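Long-range contacts in decapping nuclease RAI1 (Scheffersomyces stipitis, PDB 5BTO), which hydrolyses the NAD cap of a subset of RNAs, releasing the whole NAD moiety, and binds the exoribonuclease RAT1 to stabilise and stimulate it: residues 314-318 / 330-334; 9-13 / 346-350; 83-87 / 144-149. One frame throughout, in Å; residues are numbered along the deposited sequence.

Interaction 1: 314-318 / 330-334; sequences PLLIK and KINCT
Lys330 reaches across to the end of helix 313-318 and gives its ammonium group to two successive backbone carbonyls. NZ lies 2.9 Å from Ile317 O, in the plane of that carbonyl, with a C=O...N angle of 149°; the second bond, NZ to Lys318 O at 3.0 Å, comes from above its carbonyl plane and is more steeply bent. CG stands anti to the backbone N (chi1 172°), and one bend at chi2 turns an otherwise extended chain toward the carbonyls. This is a lysine at a helix C-terminus, where its positive charge would be expected to suit the partial negative charge of the last carbonyls. With an alanine in place of Lys330, the carbonyls of Ile317 and Lys318 would probably lose this charged donor, and the tie between 330-334 and the helix end with it. Between the two segments, Ile317 and Ile331 set their CG2 methyls against each other at 3.9 Å, the two side chains crossing obliquely. At the other end of the contact the sulfur of Cys333 sits against the ring of Pro314, SG to CB 3.8 Å, and Trp280 of helix 266-286 touches both residues. A water spans the gap beside them, donating to Pro314 O and accepting from Cys333 N in the first turn of helix 333-350, which Asn332 precedes as N-cap.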
ATOM      1  N   PRO A 314      16.878  14.096  11.862  1.00 13.91           N
ATOM      2  CA  PRO A 314      15.748  13.204  12.179  1.00 14.27           C
ATOM      3  C   PRO A 314      15.421  13.160  13.673  1.00 14.61           C
ATOM      4  O   PRO A 314      14.242  13.124  14.033  1.00 14.92           O
ATOM      5  CB  PRO A 314      16.229  11.839  11.670  1.00 14.35           C
ATOM      6  CG  PRO A 314      17.118  12.199  10.510  1.00 13.91           C
ATOM      7  CD  PRO A 314      17.871  13.439  10.988  1.00 13.56           C
ATOM      8  N   LEU A 315      16.439  13.193  14.530  1.00 14.84           N
ATOM      9  CA  LEU A 315      16.200  13.146  15.968  1.00 14.48           C
ATOM     10  C   LEU A 315      15.636  14.475  16.492  1.00 15.40           C
ATOM     11  O   LEU A 315      14.779  14.489  17.384  1.00 14.99           O
ATOM     12  CB  LEU A 315      17.473  12.753  16.721  1.00 15.42           C
ATOM     13  CG  LEU A 315      17.332  12.601  18.232  1.00 16.82           C
ATOM     14  CD1 LEU A 315      16.294  11.542  18.603  1.00 18.65           C
ATOM     15  CD2 LEU A 315      18.687  12.276  18.840  1.00 20.54           C
ATOM     16  N   LEU A 316      16.098  15.592  15.937  1.00 14.22           N
ATOM     17  CA  LEU A 316      15.488  16.882  16.278  1.00 15.65           C
ATOM     18  C   LEU A 316      13.986  16.870  15.998  1.00 16.27           C
ATOM     19  O   LEU A 316      13.181  17.328  16.812  1.00 17.57           O
ATOM     20  CB  LEU A 316      16.136  18.027  15.510  1.00 17.17           C
ATOM     21  CG  LEU A 316      17.505  18.496  15.982  1.00 20.21           C
ATOM     22  CD1 LEU A 316      17.997  19.610  15.079  1.00 19.67           C
ATOM     23  CD2 LEU A 316      17.408  18.974  17.436  1.00 21.93           C
ATOM     24  N   ILE A 317      13.610  16.347  14.838  1.00 14.19           N
ATOM     25  CA  ILE A 317      12.195  16.267  14.479  1.00 14.96           C
ATOM     26  C   ILE A 317      11.430  15.320  15.417  1.00 15.66           C
ATOM     27  O   ILE A 317      10.341  15.651  15.915  1.00 17.25           O
ATOM     28  CB  ILE A 317      12.043  15.854  13.004  1.00 14.11           C
ATOM     29  CG1 ILE A 317      12.482  17.010  12.092  1.00 14.74           C
ATOM     30  CG2 ILE A 317      10.602  15.462  12.676  1.00 16.01           C
ATOM     31  CD1 ILE A 317      12.515  16.644  10.630  1.00 16.24           C
ATOM     32  N   LYS A 318      12.009  14.157  15.678  1.00 15.38           N
ATOM     33  CA  LYS A 318      11.380  13.189  16.569  1.00 16.02           C
ATOM     34  C   LYS A 318      11.120  13.773  17.952  1.00 17.43           C
ATOM     35  O   LYS A 318      10.064  13.533  18.547  1.00 19.79           O
ATOM     36  CB  LYS A 318      12.233  11.923  16.684  1.00 18.11           C
ATOM     37  CG  LYS A 318      11.598  10.821  17.524  1.00 21.86           C
ATOM     38  CD  LYS A 318      12.461   9.573  17.510  1.00 27.26           C
ATOM     39  CE  LYS A 318      11.794   8.419  18.245  1.00 35.48           C
ATOM     40  NZ  LYS A 318      10.633   7.854  17.487  1.00 40.13           N
ATOM     41  N   LYS A 330       2.647  12.968  12.688  1.00 22.69           N
ATOM     42  CA  LYS A 330       4.034  13.241  13.075  1.00 21.56           C
ATOM     43  C   LYS A 330       5.044  12.785  12.019  1.00 18.61           C
ATOM     44  O   LYS A 330       5.044  11.617  11.614  1.00 20.46           O
ATOM     45  CB  LYS A 330       4.329  12.535  14.402  1.00 24.70           C
ATOM     46  CG  LYS A 330       5.775  12.555  14.845  1.00 29.19           C
ATOM     47  CD  LYS A 330       6.119  13.836  15.554  1.00 30.55           C
ATOM     48  CE  LYS A 330       7.512  13.751  16.147  1.00 29.64           C
ATOM     49  NZ  LYS A 330       7.803  14.897  17.027  1.00 31.35           N
ATOM     50  N   ILE A 331       5.899  13.706  11.572  1.00 17.43           N
ATOM     51  CA  ILE A 331       6.950  13.365  10.611  1.00 17.66           C
ATOM     52  C   ILE A 331       7.906  12.360  11.240  1.00 18.81           C
ATOM     53  O   ILE A 331       8.322  12.515  12.386  1.00 20.14           O
ATOM     54  CB  ILE A 331       7.738  14.618  10.150  1.00 18.66           C
ATOM     55  CG1 ILE A 331       6.847  15.503   9.268  1.00 22.33           C
ATOM     56  CG2 ILE A 331       8.999  14.216   9.394  1.00 19.65           C
ATOM     57  CD1 ILE A 331       7.401  16.891   8.984  1.00 23.02           C
ATOM     58  N   ASN A 332       8.244  11.329  10.474  1.00 18.21           N
ATOM     59  CA  ASN A 332       9.176  10.295  10.897  1.00 18.34           C
ATOM     60  C   ASN A 332      10.060  10.001   9.701  1.00 16.73           C
ATOM     61  O   ASN A 332       9.576   9.523   8.679  1.00 17.83           O
ATOM     62  CB  ASN A 332       8.413   9.040  11.336  1.00 19.85           C
ATOM     63  CG  ASN A 332       9.329   7.919  11.817  1.00 24.38           C
ATOM     64  OD1 ASN A 332      10.377   7.661  11.235  1.00 25.16           O
ATOM     65  ND2 ASN A 332       8.925   7.245  12.896  1.00 29.79           N
ATOM     66  N   CYS A 333      11.350  10.305   9.816  1.00 14.79           N
ATOM     67  CA  CYS A 333      12.247  10.183   8.668  1.00 14.61           C
ATOM     68  C   CYS A 333      12.459   8.738   8.245  1.00 15.47           C
ATOM     69  O   CYS A 333      12.643   8.455   7.067  1.00 15.92           O
ATOM     70  CB  CYS A 333      13.592  10.862   8.948  1.00 14.64           C
ATOM     71  SG  CYS A 333      13.434  12.657   9.174  1.00 17.78           S
ATOM     72  N   THR A 334      12.435   7.822   9.207  1.00 16.70           N
ATOM     73  CA  THR A 334      12.593   6.399   8.890  1.00 18.17           C
ATOM     74  C   THR A 334      11.422   5.882   8.060  1.00 17.62           C
ATOM     75  O   THR A 334      11.607   5.144   7.086  1.00 16.65           O
ATOM     76  CB  THR A 334      12.728   5.557  10.165  1.00 22.13           C
ATOM     77  OG1 THR A 334      13.875   5.995  10.900  1.00 24.65           O
ATOM     78  CG2 THR A 334      12.899   4.083   9.821  1.00 24.44           C
TER
HETATM   79  O   HOH W   1      12.429  11.441  12.503  1.00 18.09           O

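Interaction 2: 9-13 / 346-350; sequences MKTLS and WLLQE
Leu12 lies over one face of the Trp346 indole, packing strand 9-12, an outermost strand of the ten-stranded mixed sheet within this chain, against the last turn of helix 333-350. The strand and helix segments run nearly antiparallel, at 150°, with their axes 11.0 Å apart. Leu12 CB stands 3.5 Å from the centroid of the six-membered ring, almost exactly on its normal, a CH-pi contact. With CG anti to the backbone N (chi1 179°), the CD1 branch of the leucine reaches over the five-membered ring, 3.7 Å from Trp346 CG, while CD2 stays above Trp346 CE3. The opposite face carries Glu350 CG, one helical turn on, so the indole is sandwiched between strand and helix side chains; Lys10 O meets its edge in the plane of the ring, 3.7 Å from CH2. Strand 370-375 lies next to strand 9-12, and its Leu373 touches both Trp346 and Glu350, while Lys45 of the second subunit packs on Leu12 and Trp346. Lys10 runs out extended from the strand, whereas Glu350 bends at chi2 to bring its carboxylate round to the lysine. Their salt bridge, Lys10 NZ to Glu350 OE1, measures 2.7 Å. A water accepts from the same Lys10 NZ and donates to Glu350 O at 2.8 Å.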
ATOM      1  N   MET A   9      -3.396   1.422 -16.175  1.00 22.67           N
ATOM      2  CA  MET A   9      -2.901   2.034 -14.930  1.00 24.03           C
ATOM      3  C   MET A   9      -2.794   1.025 -13.773  1.00 23.66           C
ATOM      4  O   MET A   9      -3.644   0.139 -13.641  1.00 27.04           O
ATOM      5  CB  MET A   9      -3.824   3.189 -14.531  1.00 28.02           C
ATOM      6  CG  MET A   9      -3.398   3.963 -13.304  1.00 35.88           C
ATOM      7  SD  MET A   9      -4.498   5.366 -13.050  1.00 39.57           S
ATOM      8  CE  MET A   9      -4.933   5.752 -14.756  1.00 32.51           C
ATOM      9  N   LYS A  10      -1.737   1.153 -12.964  1.00 20.59           N
ATOM     10  CA  LYS A  10      -1.506   0.348 -11.754  1.00 20.60           C
ATOM     11  C   LYS A  10      -1.419   1.264 -10.527  1.00 20.45           C
ATOM     12  O   LYS A  10      -1.017   2.406 -10.645  1.00 18.93           O
ATOM     13  CB  LYS A  10      -0.184  -0.424 -11.864  1.00 23.77           C
ATOM     14  CG  LYS A  10      -0.122  -1.409 -13.025  1.00 28.06           C
ATOM     15  CD  LYS A  10       1.255  -2.054 -13.155  1.00 31.04           C
ATOM     16  CE  LYS A  10       1.325  -3.034 -14.326  1.00 32.06           C
ATOM     17  NZ  LYS A  10       2.717  -3.536 -14.562  1.00 32.70           N
ATOM     18  N   THR A  11      -1.762   0.753  -9.351  1.00 19.63           N
ATOM     19  CA  THR A  11      -1.813   1.582  -8.141  1.00 19.95           C
ATOM     20  C   THR A  11      -0.906   1.037  -7.053  1.00 18.99           C
ATOM     21  O   THR A  11      -0.842  -0.166  -6.830  1.00 20.58           O
ATOM     22  CB  THR A  11      -3.262   1.692  -7.586  1.00 21.90           C
ATOM     23  OG1 THR A  11      -4.099   2.311  -8.570  1.00 24.94           O
ATOM     24  CG2 THR A  11      -3.292   2.516  -6.300  1.00 21.22           C
ATOM     25  N   LEU A  12      -0.184   1.937  -6.383  1.00 17.26           N
ATOM     26  CA  LEU A  12       0.636   1.572  -5.239  1.00 16.18           C
ATOM     27  C   LEU A  12      -0.001   2.137  -3.971  1.00 16.20           C
ATOM     28  O   LEU A  12      -0.302   3.323  -3.911  1.00 16.89           O
ATOM     29  CB  LEU A  12       2.063   2.139  -5.401  1.00 17.67           C
ATOM     30  CG  LEU A  12       3.029   1.840  -4.253  1.00 15.94           C
ATOM     31  CD1 LEU A  12       3.380   0.358  -4.156  1.00 17.06           C
ATOM     32  CD2 LEU A  12       4.315   2.678  -4.384  1.00 16.68           C
ATOM     33  N   SER A  13      -0.219   1.284  -2.972  1.00 15.78           N
ATOM     34  CA  SER A  13      -0.762   1.729  -1.686  1.00 16.58           C
ATOM     35  C   SER A  13       0.144   2.762  -1.036  1.00 16.81           C
ATOM     36  O   SER A  13       1.355   2.570  -0.982  1.00 16.52           O
ATOM     37  CB  SER A  13      -0.883   0.575  -0.702  1.00 17.17           C
ATOM     38  OG  SER A  13      -1.326   1.070   0.558  1.00 18.63           O
ATOM     39  N   TRP A 346       9.075  -0.638  -6.527  1.00 13.97           N
ATOM     40  CA  TRP A 346       7.868  -0.862  -7.312  1.00 15.02           C
ATOM     41  C   TRP A 346       8.057  -0.409  -8.763  1.00 15.40           C
ATOM     42  O   TRP A 346       7.714  -1.135  -9.697  1.00 15.86           O
ATOM     43  CB  TRP A 346       6.697  -0.117  -6.662  1.00 15.63           C
ATOM     44  CG  TRP A 346       5.341  -0.389  -7.234  1.00 16.44           C
ATOM     45  CD1 TRP A 346       4.656  -1.572  -7.202  1.00 17.48           C
ATOM     46  CD2 TRP A 346       4.477   0.561  -7.869  1.00 17.24           C
ATOM     47  NE1 TRP A 346       3.420  -1.415  -7.791  1.00 20.26           N
ATOM     48  CE2 TRP A 346       3.284  -0.117  -8.206  1.00 17.91           C
ATOM     49  CE3 TRP A 346       4.598   1.918  -8.191  1.00 17.17           C
ATOM     50  CZ2 TRP A 346       2.217   0.516  -8.848  1.00 19.19           C
ATOM     51  CZ3 TRP A 346       3.541   2.551  -8.824  1.00 17.14           C
ATOM     52  CH2 TRP A 346       2.359   1.841  -9.152  1.00 17.95           C
ATOM     53  N   LEU A 347       8.620   0.781  -8.960  1.00 14.64           N
ATOM     54  CA  LEU A 347       8.819   1.273 -10.319  1.00 15.27           C
ATOM     55  C   LEU A 347       9.705   0.331 -11.106  1.00 15.53           C
ATOM     56  O   LEU A 347       9.415   0.025 -12.263  1.00 17.53           O
ATOM     57  CB  LEU A 347       9.408   2.682 -10.336  1.00 15.43           C
ATOM     58  CG  LEU A 347       8.492   3.765  -9.770  1.00 16.23           C
ATOM     59  CD1 LEU A 347       9.212   5.103  -9.770  1.00 18.07           C
ATOM     60  CD2 LEU A 347       7.193   3.847 -10.569  1.00 17.94           C
ATOM     61  N   LEU A 348      10.787  -0.129 -10.485  1.00 15.23           N
ATOM     62  CA  LEU A 348      11.698  -1.040 -11.175  1.00 16.72           C
ATOM     63  C   LEU A 348      11.057  -2.404 -11.472  1.00 17.82           C
ATOM     64  O   LEU A 348      11.391  -3.038 -12.466  1.00 20.45           O
ATOM     65  CB  LEU A 348      13.020  -1.186 -10.417  1.00 18.59           C
ATOM     66  CG  LEU A 348      13.894   0.068 -10.492  1.00 20.17           C
ATOM     67  CD1 LEU A 348      15.093  -0.028  -9.547  1.00 22.68           C
ATOM     68  CD2 LEU A 348      14.351   0.343 -11.916  1.00 19.59           C
ATOM     69  N   GLN A 349      10.139  -2.839 -10.610  1.00 16.17           N
ATOM     70  CA  GLN A 349       9.427  -4.100 -10.806  1.00 17.86           C
ATOM     71  C   GLN A 349       8.353  -4.012 -11.888  1.00 18.39           C
ATOM     72  O   GLN A 349       8.116  -4.981 -12.623  1.00 22.30           O
ATOM     73  CB  GLN A 349       8.776  -4.563  -9.501  1.00 24.06           C
ATOM     74  CG  GLN A 349       9.727  -5.184  -8.492  1.00 30.82           C
ATOM     75  CD  GLN A 349       9.007  -5.668  -7.239  1.00 38.87           C
ATOM     76  OE1 GLN A 349       7.777  -5.706  -7.198  1.00 46.45           O
ATOM     77  NE2 GLN A 349       9.772  -6.040  -6.213  1.00 38.58           N
ATOM     78  N   GLU A 350       7.710  -2.853 -11.993  1.00 16.64           N
ATOM     79  CA  GLU A 350       6.519  -2.714 -12.838  1.00 18.13           C
ATOM     80  C   GLU A 350       6.770  -2.158 -14.244  1.00 19.26           C
ATOM     81  O   GLU A 350       5.931  -2.317 -15.132  1.00 23.35           O
ATOM     82  CB  GLU A 350       5.461  -1.863 -12.124  1.00 20.12           C
ATOM     83  CG  GLU A 350       4.973  -2.468 -10.818  1.00 23.48           C
ATOM     84  CD  GLU A 350       4.336  -3.830 -11.019  1.00 28.01           C
ATOM     85  OE1 GLU A 350       3.735  -4.063 -12.091  1.00 29.82           O
ATOM     86  OE2 GLU A 350       4.447  -4.676 -10.111  1.00 31.68           O
TER
HETATM   87  O   HOH W   2       3.407  -1.203 -15.778  1.00 41.69           O

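Interaction 3: 83-87 / 144-149; sequences NMSDM and FINSDE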
ATOM      1  N   ASN A  83      13.152  27.682 -16.387  1.00 48.68           N
ATOM      2  CA  ASN A  83      13.799  27.164 -15.189  1.00 45.38           C
ATOM      3  C   ASN A  83      13.242  25.814 -14.737  1.00 43.57           C
ATOM      4  O   ASN A  83      13.441  25.400 -13.593  1.00 42.50           O
ATOM      5  CB  ASN A  83      13.698  28.193 -14.059  1.00 45.61           C
ATOM      6  CG  ASN A  83      14.695  27.939 -12.947  1.00 45.95           C
ATOM      7  OD1 ASN A  83      15.777  27.400 -13.175  1.00 45.59           O
ATOM      8  ND2 ASN A  83      14.330  28.324 -11.730  1.00 47.60           N
ATOM      9  N   MET A  84      12.540  25.132 -15.638  1.00 46.08           N
ATOM     10  CA  MET A  84      12.052  23.788 -15.353  1.00 46.76           C
ATOM     11  C   MET A  84      13.190  22.776 -15.471  1.00 43.70           C
ATOM     12  O   MET A  84      14.075  22.926 -16.317  1.00 45.13           O
ATOM     13  CB  MET A  84      10.893  23.418 -16.287  1.00 53.72           C
ATOM     14  CG  MET A  84       9.592  24.134 -15.951  1.00 54.55           C
ATOM     15  SD  MET A  84       8.244  23.803 -17.101  1.00 83.29           S
ATOM     16  CE  MET A  84       8.921  24.468 -18.625  1.00 62.72           C
ATOM     17  N   SER A  85      13.167  21.760 -14.610  1.00 40.69           N
ATOM     18  CA  SER A  85      14.174  20.704 -14.634  1.00 39.39           C
ATOM     19  C   SER A  85      14.319  20.151 -16.039  1.00 38.62           C
ATOM     20  O   SER A  85      13.329  19.779 -16.676  1.00 37.23           O
ATOM     21  CB  SER A  85      13.813  19.578 -13.666  1.00 41.39           C
ATOM     22  OG  SER A  85      14.319  19.840 -12.368  1.00 44.75           O
ATOM     23  N   ASP A  86      15.561  20.071 -16.502  1.00 37.58           N
ATOM     24  CA  ASP A  86      15.854  19.804 -17.898  1.00 35.92           C
ATOM     25  C   ASP A  86      16.721  18.557 -18.067  1.00 30.32           C
ATOM     26  O   ASP A  86      17.904  18.557 -17.722  1.00 30.21           O
ATOM     27  CB  ASP A  86      16.568  21.025 -18.481  1.00 39.09           C
ATOM     28  CG  ASP A  86      16.908  20.869 -19.944  1.00 40.99           C
ATOM     29  OD1 ASP A  86      16.311  19.998 -20.611  1.00 40.63           O
ATOM     30  OD2 ASP A  86      17.765  21.637 -20.428  1.00 42.30           O
ATOM     31  N   MET A  87      16.138  17.493 -18.609  1.00 26.97           N
ATOM     32  CA  MET A  87      16.897  16.273 -18.818  1.00 25.29           C
ATOM     33  C   MET A  87      17.977  16.484 -19.889  1.00 24.73           C
ATOM     34  O   MET A  87      18.986  15.788 -19.898  1.00 25.65           O
ATOM     35  CB  MET A  87      15.961  15.113 -19.185  1.00 24.68           C
ATOM     36  CG  MET A  87      16.634  13.744 -19.322  1.00 27.59           C
ATOM     37  SD  MET A  87      17.441  13.098 -17.831  1.00 28.21           S
ATOM     38  CE  MET A  87      16.087  13.088 -16.670  1.00 26.54           C
ATOM     39  N   PHE A 144      14.730   6.652 -17.132  1.00 15.26           N
ATOM     40  CA  PHE A 144      14.950   8.094 -17.090  1.00 16.28           C
ATOM     41  C   PHE A 144      13.688   8.751 -16.556  1.00 15.47           C
ATOM     42  O   PHE A 144      12.586   8.465 -17.035  1.00 16.41           O
ATOM     43  CB  PHE A 144      15.299   8.617 -18.493  1.00 15.85           C
ATOM     44  CG  PHE A 144      16.578   8.050 -19.043  1.00 17.03           C
ATOM     45  CD1 PHE A 144      16.618   6.760 -19.558  1.00 17.16           C
ATOM     46  CD2 PHE A 144      17.737   8.805 -19.047  1.00 17.71           C
ATOM     47  CE1 PHE A 144      17.793   6.226 -20.060  1.00 17.22           C
ATOM     48  CE2 PHE A 144      18.920   8.282 -19.548  1.00 19.35           C
ATOM     49  CZ  PHE A 144      18.953   6.992 -20.049  1.00 18.77           C
ATOM     50  N   ILE A 145      13.837   9.594 -15.534  1.00 13.25           N
ATOM     51  CA  ILE A 145      12.674  10.181 -14.860  1.00 14.27           C
ATOM     52  C   ILE A 145      12.787  11.696 -14.816  1.00 16.86           C
ATOM     53  O   ILE A 145      13.798  12.231 -14.342  1.00 16.76           O
ATOM     54  CB  ILE A 145      12.546   9.650 -13.417  1.00 14.74           C
ATOM     55  CG1 ILE A 145      12.470   8.113 -13.427  1.00 16.24           C
ATOM     56  CG2 ILE A 145      11.316  10.261 -12.709  1.00 14.92           C
ATOM     57  CD1 ILE A 145      12.313   7.479 -12.056  1.00 17.32           C
ATOM     58  N   ASN A 146      11.767  12.391 -15.318  1.00 17.58           N
ATOM     59  CA  ASN A 146      11.713  13.848 -15.196  1.00 18.54           C
ATOM     60  C   ASN A 146      10.301  14.318 -14.919  1.00 18.36           C
ATOM     61  O   ASN A 146       9.345  13.569 -15.099  1.00 18.22           O
ATOM     62  CB  ASN A 146      12.232  14.560 -16.454  1.00 19.98           C
ATOM     63  CG  ASN A 146      12.594  16.029 -16.182  1.00 24.97           C
ATOM     64  OD1 ASN A 146      12.758  16.439 -15.029  1.00 30.07           O
ATOM     65  ND2 ASN A 146      12.713  16.819 -17.234  1.00 27.97           N
ATOM     66  N   SER A 147      10.168  15.564 -14.487  1.00 17.75           N
ATOM     67  CA  SER A 147       8.855  16.189 -14.428  1.00 20.73           C
ATOM     68  C   SER A 147       8.348  16.421 -15.847  1.00 21.52           C
ATOM     69  O   SER A 147       9.123  16.417 -16.811  1.00 22.04           O
ATOM     70  CB  SER A 147       8.938  17.526 -13.693  1.00 24.24           C
ATOM     71  OG  SER A 147       9.965  18.341 -14.239  1.00 28.24           O
ATOM     72  N   ASP A 148       7.043  16.628 -15.977  1.00 23.27           N
ATOM     73  CA  ASP A 148       6.460  16.895 -17.280  1.00 25.30           C
ATOM     74  C   ASP A 148       6.360  18.396 -17.544  1.00 28.76           C
ATOM     75  O   ASP A 148       5.751  19.136 -16.771  1.00 28.96           O
ATOM     76  CB  ASP A 148       5.087  16.242 -17.386  1.00 25.96           C
ATOM     77  CG  ASP A 148       4.486  16.379 -18.770  1.00 27.70           C
ATOM     78  OD1 ASP A 148       4.895  15.630 -19.682  1.00 27.91           O
ATOM     79  OD2 ASP A 148       3.597  17.231 -18.946  1.00 29.47           O
ATOM     80  N   GLU A 149       6.953  18.834 -18.649  1.00 30.72           N
ATOM     81  CA  GLU A 149       7.047  20.256 -18.963  1.00 35.37           C
ATOM     82  C   GLU A 149       5.693  20.962 -18.961  1.00 36.24           C
ATOM     83  O   GLU A 149       5.520  21.991 -18.306  1.00 36.61           O
ATOM     84  CB  GLU A 149       7.747  20.452 -20.311  1.00 40.50           C
ATOM     85  CG  GLU A 149       8.013  21.898 -20.667  1.00 45.10           C
ATOM     86  CD  GLU A 149       8.925  22.041 -21.869  1.00 49.06           C
ATOM     87  OE1 GLU A 149       9.619  21.061 -22.213  1.00 51.14           O
ATOM     88  OE2 GLU A 149       8.947  23.133 -22.471  1.00 51.05           O
TER
HETATM   89  O   HOH W   3      10.086  19.469 -16.883  1.00 38.35           O
HETATM   90  O   HOH W   4      10.746  20.715 -13.094  1.00 47.46           O
HETATM   91  O   HOH W   5      13.456  17.474 -19.995  1.00 38.35           O
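The amide of Asn146 reaches Ser85 through its ND2 N-H: ND2 donates to Ser85 O at 3.1 Å through an almost straight bond, 174° at the hydrogen. The acceptor lies practically in the amide plane, yet seen from Ser85 the donor sits well above the carbonyl plane. Asn146 OD1, on the other branch, rests 3.6 Å from Ser85 CB. The second flat group, the Phe144 ring, is met at its edge by Met87 SD, 4.5 Å from CD2. Met87 bends at chi2 and chi3, folding its methyl back toward the strand, with CE 3.4 Å from Ile145 O. Farther along, the Met84 and Glu149 side chains cross at about a right angle, Met84 CE against Glu149 CG at 3.4 Å. Waters fill in between the backbones: one joins Ser85 N to Ser147 OG, and another accepts from Met87 N and, weakly, from Asn146 ND2. The contact adjoins the substrate site, since Tyr114, a substrate-binding residue, touches Ser85 and hydrogen-bonds through its hydroxyl to Asp86 O. Asp86 and Asp148 are N-caps of helices 87-101 and 149-166, their carboxylates taking Lys88 N and Ile151 N respectively. The segment 83-87 thus leads into one helix while running past the end of strand 142-147, which lies in the large sheet between strands 132-139 and 111-114 and passes into the other.

Helix 333-350 joins interactions 1 and 2: its first turn takes part in the former and its last in the latter, with centres about 27 Å apart. Interactions 2 and 3 share the large mixed sheet, one at its outermost strand 9-12 and the other on the inner strand 142-147; their nearest atoms come within about 5 Å without touching. Interactions 1 and 3 lie on opposite sides of the chain's centre, about 30 Å between centres, and only interaction 3 of the two comes close to a substrate-binding residue. The side chain of Ser85 is about 4 Å from that of Tyr114 and about 9 Å from that of Glu235, whereas the side chain of Cys333 is about 12 Å from that of Gln282. Interaction 2 lies away from these sites.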